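Local structure of DNA polymerase III, beta subunit (Eubacterium rectale, 3T0P) at residues B[6-9]-B[10-14]. The protein probably acts as a ring-shaped sliding clamp, a head-to-tail dimer around DNA that tethers DNA polymerases and makes them processive. Sequence-based numbering, arbitrary orientation.
Sequences CSKA and NLLKG
Ser7 O accepts a hydrogen bond from Leu11 N at 3.1 Å, the first i to i+4 bond of helix 8-18, at the point where strand 3-7 turns straight into that helix. The next two rungs follow: Leu12 N to Lys8 O, short at 2.7 Å, and Lys13 N to Ala9 O, the straightest of the three at 168°. Ser7 is the N-cap. Its OG accepts from Asn10 N at 3.2 Å, with an N-H...O angle of 156°, while Ser7 O is only a weak second acceptor for the same N-H. The Asn10 amide folds back over the cap: CG sits beside its own backbone N (chi1 -76°), which brings Asn10 CG to 3.3 Å from Ser7 OG; ND2 is as near but poorly angled, a contact rather than a second cap bond. Lys8 and Leu12, one turn apart, run side by side in the same direction, and Lys8 CE rests on Leu12 CD2 at 3.9 Å. Beyond this van der Waals contact, Lys8 NZ bonds to Leu82 O and forms a salt bridge with Asp84. On another side of the helix, Cys6 CB lies a loose 4.4 Å from Leu11 CB, and Leu11 continues inward against Phe75 and Val79 of helix 72-81 and Val87 and Ile89 of strand 86-91; Leu12 touches Val79 and Arg80. Replacing Ser7 with an alanine would remove OG and would probably leave Asn10 N with the weak carbonyl bond as its main acceptor here, so that the first turn frays more easily. The chemistry is that of a capped strand-to-helix junction in the N-terminal clamp domain: a hydroxyl serves an early amide, while Leu11 and Leu12 pack against helix 72-81 and Leu11 also reaches the sheet.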
# COMPACT_ATOMS: atom_id res chain seq x y z
N CYS B 6 -7.38 10.09 29.84
CA CYS B 6 -7.78 10.58 28.51
C CYS B 6 -8.60 9.56 27.82
O CYS B 6 -8.28 8.39 27.92
CB CYS B 6 -6.55 10.89 27.66
SG CYS B 6 -5.53 12.24 28.28
N SER B 7 -9.54 10.00 26.95
CA SER B 7 -10.25 9.05 26.09
C SER B 7 -9.24 8.56 25.08
O SER B 7 -8.40 9.34 24.67
CB SER B 7 -11.46 9.69 25.42
OG SER B 7 -11.18 10.15 24.10
N LYS B 8 -9.27 7.27 24.74
CA LYS B 8 -8.33 6.67 23.79
C LYS B 8 -8.39 7.38 22.43
O LYS B 8 -7.34 7.58 21.82
CB LYS B 8 -8.62 5.15 23.64
CG LYS B 8 -7.74 4.40 22.63
CD LYS B 8 -8.39 4.34 21.24
CE LYS B 8 -7.63 3.56 20.20
NZ LYS B 8 -7.88 2.10 20.29
N ALA B 9 -9.60 7.74 21.95
CA ALA B 9 -9.77 8.35 20.62
C ALA B 9 -9.10 9.72 20.57
O ALA B 9 -8.46 10.03 19.58
CB ALA B 9 -11.25 8.48 20.29
N ASN B 10 -9.17 10.48 21.67
CA ASN B 10 -8.55 11.79 21.71
C ASN B 10 -7.05 11.66 21.76
O ASN B 10 -6.34 12.40 21.09
CB ASN B 10 -9.07 12.56 22.93
CG ASN B 10 -10.47 13.09 22.73
OD1 ASN B 10 -10.91 13.30 21.61
ND2 ASN B 10 -11.15 13.43 23.80
N LEU B 11 -6.56 10.66 22.50
CA LEU B 11 -5.13 10.42 22.65
C LEU B 11 -4.58 9.91 21.34
O LEU B 11 -3.52 10.35 20.94
CB LEU B 11 -4.92 9.43 23.81
CG LEU B 11 -3.52 9.23 24.40
CD1 LEU B 11 -2.88 10.57 24.84
CD2 LEU B 11 -3.61 8.29 25.59
N LEU B 12 -5.35 9.05 20.62
CA LEU B 12 -4.93 8.50 19.34
C LEU B 12 -4.86 9.60 18.28
O LEU B 12 -3.87 9.66 17.55
CB LEU B 12 -5.84 7.34 18.88
CG LEU B 12 -5.51 6.74 17.52
CD1 LEU B 12 -4.07 6.22 17.47
CD2 LEU B 12 -6.51 5.64 17.13
N LYS B 13 -5.89 10.43 18.18
CA LYS B 13 -5.86 11.52 17.21
C LYS B 13 -4.62 12.40 17.47
O LYS B 13 -3.92 12.73 16.53
CB LYS B 13 -7.17 12.35 17.27
CG LYS B 13 -7.23 13.47 16.24
CD LYS B 13 -8.56 14.19 16.26
CE LYS B 13 -8.71 15.07 15.04
NZ LYS B 13 -10.02 15.77 15.04
N GLY B 14 -4.33 12.69 18.73
CA GLY B 14 -3.19 13.52 19.10
C GLY B 14 -1.83 12.94 18.76
O GLY B 14 -0.98 13.67 18.23